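Local coordinates for protein peptide ABC transporter permease (Staphylococcus hominis, PDB 6EXS) that probably carries peptides across the membrane as a POT-family transporter of the major facilitator superfamily, and binds a thioalcohol-conjugated dipeptide that is a malodour precursor, at residues A37-I40 with F41-F45; L169-F172 with V173-N177; N213-S216 with K217-R221. One frame throughout, in Å; residues are numbered along the deposited sequence.

Contact 1 (A37-I40 with F41-F45)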
loop_
_atom_site.group_PDB
_atom_site.type_symbol
_atom_site.label_atom_id
_atom_site.label_comp_id
_atom_site.label_asym_id
_atom_site.label_seq_id
_atom_site.Cartn_x
_atom_site.Cartn_y
_atom_site.Cartn_z
ATOM N N ALA A 37 -5.006 -1.613 11.358
ATOM C CA ALA A 37 -4.603 -2.577 12.390
ATOM C C ALA A 37 -5.803 -3.089 13.198
ATOM O O ALA A 37 -5.814 -4.245 13.597
ATOM C CB ALA A 37 -3.590 -1.939 13.330
ATOM N N MET A 38 -6.811 -2.217 13.416
ATOM C CA MET A 38 -8.045 -2.475 14.153
ATOM C C MET A 38 -9.129 -3.085 13.288
ATOM O O MET A 38 -9.907 -3.890 13.792
ATOM C CB MET A 38 -8.600 -1.164 14.732
ATOM C CG MET A 38 -7.740 -0.533 15.801
ATOM S SD MET A 38 -8.626 0.837 16.592
ATOM C CE MET A 38 -9.460 -0.019 17.850
ATOM N N LEU A 39 -9.231 -2.656 12.011
ATOM C CA LEU A 39 -10.297 -3.065 11.084
ATOM C C LEU A 39 -10.507 -4.575 10.981
ATOM O O LEU A 39 -11.660 -5.001 11.037
ATOM C CB LEU A 39 -10.130 -2.447 9.683
ATOM C CG LEU A 39 -11.426 -2.305 8.863
ATOM C CD1 LEU A 39 -12.333 -1.210 9.421
ATOM C CD2 LEU A 39 -11.115 -2.007 7.402
ATOM N N ILE A 40 -9.432 -5.379 10.863
ATOM C CA ILE A 40 -9.557 -6.837 10.730
ATOM C C ILE A 40 -10.258 -7.456 11.952
ATOM O O ILE A 40 -11.197 -8.224 11.767
ATOM C CB ILE A 40 -8.211 -7.551 10.357
ATOM C CG1 ILE A 40 -8.405 -9.084 10.115
ATOM C CG2 ILE A 40 -7.058 -7.266 11.356
ATOM C CD1 ILE A 40 -9.230 -9.498 8.897
ATOM N N PHE A 41 -9.861 -7.069 13.177
ATOM C CA PHE A 41 -10.457 -7.576 14.416
ATOM C C PHE A 41 -11.866 -7.056 14.622
ATOM O O PHE A 41 -12.748 -7.844 14.954
ATOM C CB PHE A 41 -9.555 -7.300 15.618
ATOM C CG PHE A 41 -8.155 -7.788 15.357
ATOM C CD1 PHE A 41 -7.891 -9.146 15.221
ATOM C CD2 PHE A 41 -7.114 -6.885 15.158
ATOM C CE1 PHE A 41 -6.609 -9.591 14.915
ATOM C CE2 PHE A 41 -5.830 -7.335 14.876
ATOM C CZ PHE A 41 -5.588 -8.682 14.733
ATOM N N TYR A 42 -12.094 -5.756 14.353
ATOM C CA TYR A 42 -13.411 -5.131 14.441
ATOM C C TYR A 42 -14.434 -5.864 13.550
ATOM O O TYR A 42 -15.563 -6.062 13.974
ATOM C CB TYR A 42 -13.314 -3.656 14.036
ATOM C CG TYR A 42 -14.641 -2.934 13.982
ATOM C CD1 TYR A 42 -15.463 -2.858 15.107
ATOM C CD2 TYR A 42 -15.054 -2.278 12.826
ATOM C CE1 TYR A 42 -16.665 -2.154 15.078
ATOM C CE2 TYR A 42 -16.254 -1.565 12.786
ATOM C CZ TYR A 42 -17.059 -1.509 13.917
ATOM O OH TYR A 42 -18.244 -0.813 13.892
ATOM N N MET A 43 -14.027 -6.295 12.337
ATOM C CA MET A 43 -14.896 -7.024 11.410
ATOM C C MET A 43 -15.272 -8.453 11.860
ATOM O O MET A 43 -16.467 -8.763 11.899
ATOM C CB MET A 43 -14.292 -7.047 10.002
ATOM C CG MET A 43 -14.327 -5.700 9.326
ATOM S SD MET A 43 -13.898 -5.796 7.586
ATOM C CE MET A 43 -12.136 -5.953 7.680
ATOM N N TYR A 44 -14.277 -9.334 12.160
ATOM C CA TYR A 44 -14.605 -10.723 12.486
ATOM C C TYR A 44 -14.877 -10.984 13.976
ATOM O O TYR A 44 -15.443 -12.042 14.290
ATOM C CB TYR A 44 -13.585 -11.728 11.913
ATOM C CG TYR A 44 -12.357 -11.999 12.754
ATOM C CD1 TYR A 44 -11.242 -11.177 12.674
ATOM C CD2 TYR A 44 -12.269 -13.142 13.548
ATOM C CE1 TYR A 44 -10.097 -11.436 13.421
ATOM C CE2 TYR A 44 -11.117 -13.426 14.281
ATOM C CZ TYR A 44 -10.036 -12.562 14.220
ATOM O OH TYR A 44 -8.893 -12.805 14.941
ATOM N N PHE A 45 -14.546 -10.034 14.885
ATOM C CA PHE A 45 -14.877 -10.234 16.303
ATOM C C PHE A 45 -16.410 -10.246 16.441
ATOM O O PHE A 45 -17.096 -9.532 15.698
ATOM C CB PHE A 45 -14.245 -9.172 17.229
ATOM C CG PHE A 45 -12.788 -9.337 17.641
ATOM C CD1 PHE A 45 -11.957 -10.250 16.991
ATOM C CD2 PHE A 45 -12.240 -8.553 18.656
ATOM C CE1 PHE A 45 -10.610 -10.386 17.364
ATOM C CE2 PHE A 45 -10.898 -8.698 19.035
ATOM C CZ PHE A 45 -10.096 -9.617 18.391
#

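Contact 2 (L169-F172 with V173-N177)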
loop_
_atom_site.group_PDB
_atom_site.type_symbol
_atom_site.label_atom_id
_atom_site.label_comp_id
_atom_site.label_asym_id
_atom_site.label_seq_id
_atom_site.Cartn_x
_atom_site.Cartn_y
_atom_site.Cartn_z
ATOM N N LEU A 169 -3.180 2.046 19.536
ATOM C CA LEU A 169 -4.531 1.517 19.399
ATOM C C LEU A 169 -4.719 0.087 19.903
ATOM O O LEU A 169 -5.865 -0.362 19.994
ATOM C CB LEU A 169 -5.019 1.678 17.965
ATOM C CG LEU A 169 -5.190 3.147 17.566
ATOM C CD1 LEU A 169 -5.230 3.300 16.105
ATOM C CD2 LEU A 169 -6.427 3.765 18.186
ATOM N N GLN A 170 -3.636 -0.578 20.356
ATOM C CA GLN A 170 -3.732 -1.914 20.944
ATOM C C GLN A 170 -4.644 -1.891 22.166
ATOM O O GLN A 170 -5.434 -2.823 22.343
ATOM C CB GLN A 170 -2.345 -2.493 21.277
ATOM C CG GLN A 170 -2.373 -3.907 21.891
ATOM C CD GLN A 170 -3.165 -4.924 21.091
ATOM O OE1 GLN A 170 -3.003 -5.064 19.875
ATOM N NE2 GLN A 170 -3.977 -5.722 21.776
ATOM N N HIS A 171 -4.591 -0.793 22.960
ATOM C CA HIS A 171 -5.427 -0.584 24.145
ATOM C C HIS A 171 -6.918 -0.615 23.803
ATOM O O HIS A 171 -7.676 -1.277 24.505
ATOM C CB HIS A 171 -5.072 0.737 24.857
ATOM C CG HIS A 171 -6.067 1.134 25.910
ATOM N ND1 HIS A 171 -6.204 0.407 27.093
ATOM C CD2 HIS A 171 -6.978 2.136 25.906
ATOM C CE1 HIS A 171 -7.178 0.996 27.768
ATOM N NE2 HIS A 171 -7.678 2.039 27.099
ATOM N N PHE A 172 -7.331 0.090 22.722
ATOM C CA PHE A 172 -8.728 0.169 22.295
ATOM C C PHE A 172 -9.279 -1.169 21.826
ATOM O O PHE A 172 -10.455 -1.439 22.049
ATOM C CB PHE A 172 -8.919 1.261 21.251
ATOM C CG PHE A 172 -8.723 2.653 21.790
ATOM C CD1 PHE A 172 -7.456 3.228 21.833
ATOM C CD2 PHE A 172 -9.806 3.402 22.226
ATOM C CE1 PHE A 172 -7.273 4.519 22.322
ATOM C CE2 PHE A 172 -9.625 4.703 22.701
ATOM C CZ PHE A 172 -8.357 5.254 22.745
ATOM N N VAL A 173 -8.424 -2.021 21.217
ATOM C CA VAL A 173 -8.773 -3.389 20.809
ATOM C C VAL A 173 -8.939 -4.220 22.097
ATOM O O VAL A 173 -9.931 -4.942 22.224
ATOM C CB VAL A 173 -7.737 -4.028 19.842
ATOM C CG1 VAL A 173 -8.239 -5.368 19.304
ATOM C CG2 VAL A 173 -7.393 -3.085 18.693
ATOM N N ASP A 174 -8.001 -4.075 23.068
ATOM C CA ASP A 174 -8.050 -4.779 24.362
ATOM C C ASP A 174 -9.345 -4.512 25.151
ATOM O O ASP A 174 -9.967 -5.463 25.611
ATOM C CB ASP A 174 -6.812 -4.447 25.219
ATOM C CG ASP A 174 -5.516 -5.100 24.770
ATOM O OD1 ASP A 174 -5.580 -6.100 24.022
ATOM O OD2 ASP A 174 -4.436 -4.645 25.216
ATOM N N ILE A 175 -9.761 -3.234 25.286
ATOM C CA ILE A 175 -10.990 -2.851 26.001
ATOM C C ILE A 175 -12.236 -2.931 25.094
ATOM O O ILE A 175 -13.342 -2.645 25.559
ATOM C CB ILE A 175 -10.877 -1.473 26.737
ATOM C CG1 ILE A 175 -10.701 -0.291 25.746
ATOM C CG2 ILE A 175 -9.785 -1.503 27.807
ATOM C CD1 ILE A 175 -10.983 1.097 26.308
ATOM N N ARG A 176 -12.055 -3.322 23.813
ATOM C CA ARG A 176 -13.114 -3.487 22.795
ATOM C C ARG A 176 -13.855 -2.153 22.471
ATOM O O ARG A 176 -15.036 -2.149 22.119
ATOM C CB ARG A 176 -14.105 -4.636 23.164
ATOM C CG ARG A 176 -13.458 -5.990 23.493
ATOM C CD ARG A 176 -12.913 -6.696 22.263
ATOM N NE ARG A 176 -12.471 -8.059 22.563
ATOM C CZ ARG A 176 -11.205 -8.471 22.555
ATOM N NH1 ARG A 176 -10.912 -9.732 22.825
ATOM N NH2 ARG A 176 -10.226 -7.629 22.251
ATOM N N ASN A 177 -13.133 -1.028 22.568
ATOM C CA ASN A 177 -13.656 0.297 22.254
ATOM C C ASN A 177 -13.175 0.649 20.854
ATOM O O ASN A 177 -12.222 1.405 20.686
ATOM C CB ASN A 177 -13.199 1.323 23.310
ATOM C CG ASN A 177 -13.803 2.708 23.200
ATOM O OD1 ASN A 177 -13.327 3.650 23.832
ATOM N ND2 ASN A 177 -14.849 2.887 22.404
#

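Contact 3 (N213-S216 with K217-R221)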
loop_
_atom_site.group_PDB
_atom_site.type_symbol
_atom_site.label_atom_id
_atom_site.label_comp_id
_atom_site.label_asym_id
_atom_site.label_seq_id
_atom_site.Cartn_x
_atom_site.Cartn_y
_atom_site.Cartn_z
ATOM N N ASN A 213 -1.771 19.649 -17.458
ATOM C CA ASN A 213 -2.409 19.470 -18.755
ATOM C C ASN A 213 -3.924 19.665 -18.599
ATOM O O ASN A 213 -4.640 18.662 -18.570
ATOM C CB ASN A 213 -2.067 18.083 -19.328
ATOM C CG ASN A 213 -0.586 17.827 -19.459
ATOM O OD1 ASN A 213 0.048 17.242 -18.574
ATOM N ND2 ASN A 213 0.004 18.275 -20.556
ATOM N N PRO A 214 -4.447 20.920 -18.468
ATOM C CA PRO A 214 -5.902 21.086 -18.278
ATOM C C PRO A 214 -6.742 20.650 -19.474
ATOM O O PRO A 214 -6.242 20.590 -20.601
ATOM C CB PRO A 214 -6.064 22.574 -17.954
ATOM C CG PRO A 214 -4.878 23.222 -18.499
ATOM C CD PRO A 214 -3.757 22.228 -18.460
ATOM N N LEU A 215 -8.010 20.308 -19.214
ATOM C CA LEU A 215 -8.940 19.826 -20.228
ATOM C C LEU A 215 -9.549 20.954 -21.057
ATOM O O LEU A 215 -9.838 22.036 -20.534
ATOM C CB LEU A 215 -10.069 19.001 -19.579
ATOM C CG LEU A 215 -9.692 17.751 -18.780
ATOM C CD1 LEU A 215 -10.817 17.355 -17.886
ATOM C CD2 LEU A 215 -9.374 16.584 -19.689
ATOM N N SER A 216 -9.792 20.675 -22.351
ATOM C CA SER A 216 -10.436 21.620 -23.262
ATOM C C SER A 216 -11.955 21.599 -22.988
ATOM O O SER A 216 -12.408 20.788 -22.173
ATOM C CB SER A 216 -10.127 21.255 -24.713
ATOM O OG SER A 216 -10.680 20.005 -25.092
ATOM N N LYS A 217 -12.735 22.486 -23.644
ATOM C CA LYS A 217 -14.190 22.545 -23.471
ATOM C C LYS A 217 -14.846 21.244 -23.934
ATOM O O LYS A 217 -15.701 20.710 -23.224
ATOM C CB LYS A 217 -14.789 23.763 -24.191
ATOM C CG LYS A 217 -14.388 25.107 -23.576
ATOM C CD LYS A 217 -15.369 25.580 -22.503
ATOM C CE LYS A 217 -14.753 26.581 -21.553
ATOM N NZ LYS A 217 -13.928 25.921 -20.503
ATOM N N GLU A 218 -14.388 20.702 -25.083
ATOM C CA GLU A 218 -14.884 19.444 -25.650
ATOM C C GLU A 218 -14.369 18.214 -24.890
ATOM O O GLU A 218 -15.065 17.197 -24.875
ATOM C CB GLU A 218 -14.636 19.338 -27.171
ATOM C CG GLU A 218 -13.179 19.412 -27.609
ATOM C CD GLU A 218 -12.885 19.058 -29.057
ATOM O OE1 GLU A 218 -11.686 19.018 -29.414
ATOM O OE2 GLU A 218 -13.838 18.811 -29.831
ATOM N N GLU A 219 -13.172 18.305 -24.247
ATOM C CA GLU A 219 -12.619 17.219 -23.421
ATOM C C GLU A 219 -13.411 17.068 -22.122
ATOM O O GLU A 219 -13.636 15.943 -21.684
ATOM C CB GLU A 219 -11.127 17.408 -23.128
ATOM C CG GLU A 219 -10.231 16.787 -24.188
ATOM C CD GLU A 219 -8.756 16.704 -23.838
ATOM O OE1 GLU A 219 -8.186 17.723 -23.386
ATOM O OE2 GLU A 219 -8.162 15.623 -24.051
ATOM N N LYS A 220 -13.873 18.199 -21.534
ATOM C CA LYS A 220 -14.706 18.229 -20.324
ATOM C C LYS A 220 -16.041 17.513 -20.591
ATOM O O LYS A 220 -16.527 16.766 -19.737
ATOM C CB LYS A 220 -14.962 19.675 -19.859
ATOM C CG LYS A 220 -13.771 20.327 -19.167
ATOM C CD LYS A 220 -14.121 21.700 -18.614
ATOM C CE LYS A 220 -12.906 22.573 -18.402
ATOM N NZ LYS A 220 -12.472 23.246 -19.659
ATOM N N ARG A 221 -16.605 17.722 -21.798
ATOM C CA ARG A 221 -17.854 17.107 -22.251
ATOM C C ARG A 221 -17.644 15.609 -22.556
ATOM O O ARG A 221 -18.496 14.792 -22.200
ATOM C CB ARG A 221 -18.420 17.850 -23.480
ATOM C CG ARG A 221 -18.703 19.336 -23.252
ATOM C CD ARG A 221 -20.177 19.682 -23.366
ATOM N NE ARG A 221 -20.865 19.592 -22.076
ATOM C CZ ARG A 221 -22.164 19.815 -21.894
ATOM N NH1 ARG A 221 -22.939 20.142 -22.921
ATOM N NH2 ARG A 221 -22.699 19.708 -20.685
#

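Contact 1 (A37-I40 with F41-F45)
Tyr42, Met43 and Tyr44 return their N-H groups to the carbonyls of Met38, Leu39 and Ile40, the i to i+4 ladder of the last turns of helix 16-44; the Tyr42 N to Met38 O bond measures 2.9 Å. This transmembrane helix of the POT fold ends here, Phe45 being the first residue to leave helical torsions. The CG2 branch of Ile40 lies over one face of the neighbouring Phe41 ring as a CH-pi contact, 3.8 Å from the ring centroid and only 15° off the normal. At the edge of the same ring, CD2 of Phe41 comes 3.3 Å from Ala37 O. On another side of the helix the Met43 chain bends at chi3 (-77°), bringing CE back to 3.9 Å from Leu39 CG, the two chains crossing at a slant. Helix 56-72 covers this side through Tyr66, Ile62 and Met63, while helix 309-316 packs against Ile40, Phe41 and Tyr44. Tyr44 holds its CG between the backbone N and the carbonyl carbon (chi1 86°), which turns the ring edge back along the helix and leaves CD1 3.1 Å from Ile40 O.

Contact 2 (L169-F172 with V173-N177)
Gln170 and Asp174, one helical turn apart, are joined by a side-chain hydrogen bond from Gln170 NE2 to Asp174 OD1 (2.8 Å). The acceptor lies near the plane of the amide, but the N-H comes down on OD1 from above the carboxylate plane, and at 132° the bond is bent. The glutamine reaches it through a turn at chi2 (53°), which folds its chain toward the aspartate. On the next flank Ile175 CG1 lies over one face of the His171 ring, offset toward the rim, and its CD1 comes 3.5 Å from His171 NE2. Phe172 and Asn177 run side by side, and Asn177 O sits at the edge of the phenyl ring, 3.5 Å from Phe172 CD2. Val173 rests its CG2 against Leu169 O.

The second shell fixes the polar pair. Gln170 NE2 also donates to Glu332 and its OE1 accepts from Ala333 N, so both ends of the amide are held, while the other carboxylate oxygen of Asp174 forms a salt bridge with Arg329. That arginine, helped a little by the Gln170 N-H, probably favours a charged aspartate.

Arg176 curls back so that NH2 donates to Val173 O (2.7 Å) from one face of that carbonyl, while its own backbone N reaches the same oxygen (3.1 Å) from the opposite face; Gln49 takes the NE of the guanidinium. With positive phi at Arg176 (63°) and Asn177 N bonded to Phe172 O (2.8 Å), helix 147-174 is closed by a Schellman motif, and Asn177 occupies the N-cap position of helix 178-204.

Contact 3 (N213-S216 with K217-R221)
Lys220 NZ donates to Leu215 O at 3.0 Å, approaching from well above the carbonyl plane, while the backbone N of the same lysine bonds to Ser216 O, also at 3.0 Å. The lysine therefore closes the first turn of helix 217-243 with its main chain and reaches the residue ahead of the N-cap with its ammonium group. A bend at chi4 (82°) swings NZ back over the turn, and on the way CG passes 4.0 Å from Leu215 CB.

Ser216 provides the cap itself. Its OG stands between the backbone N and the carbonyl carbon (chi1 65°), pointing into the first turn, where it accepts the N-H of Glu219 at 3.1 Å. Glu219 CB and CG crowd close to this oxygen, CB at 3.3 Å from Ser216 OG. The glutamate chain then runs out extended and crosses Leu215 at about a right angle, its CB 3.9 Å from Leu215 CD2. Its OE1 is taken by a salt bridge with Arg83 of helix 74-106, which would be expected to stabilise the charged carboxylate; Lys222 makes only a long, weak ion pair with OE2.

Leu215 also packs on Trp79, Arg83 and Ile84. Arg83 NE donates to Asn213 O, with a weak bond from its NH2 to Pro214 O, and its backbone pairs with that of Leu215, tying the linker to helix 74-106. The arrangement is a serine N-cap at the exposed start of a helix, probably the first of the two extra helices that bacterial POT transporters insert between their two six-helix bundles.

In the fold
From the N terminus, helix 16-44 runs past the ligand-binding residue Tyr33 into contact 1 at its C-terminal end; contact 2 later terminates helix 147-174 and passes the chain to helix 178-204. Contact 3 follows in the linker beyond that helix and starts helix 217-243. All three are local turns in series, so none encloses a loop, nests or crosses. Contacts 1 and 2 nevertheless touch, Met38 packing its CE on Phe172 and Val173 and Phe45 meeting Arg176, which joins two helix ends of the N-terminal bundle. Contact 3 lies apart, its centre about 43 Å from that of contact 1 and 49 Å from that of contact 2.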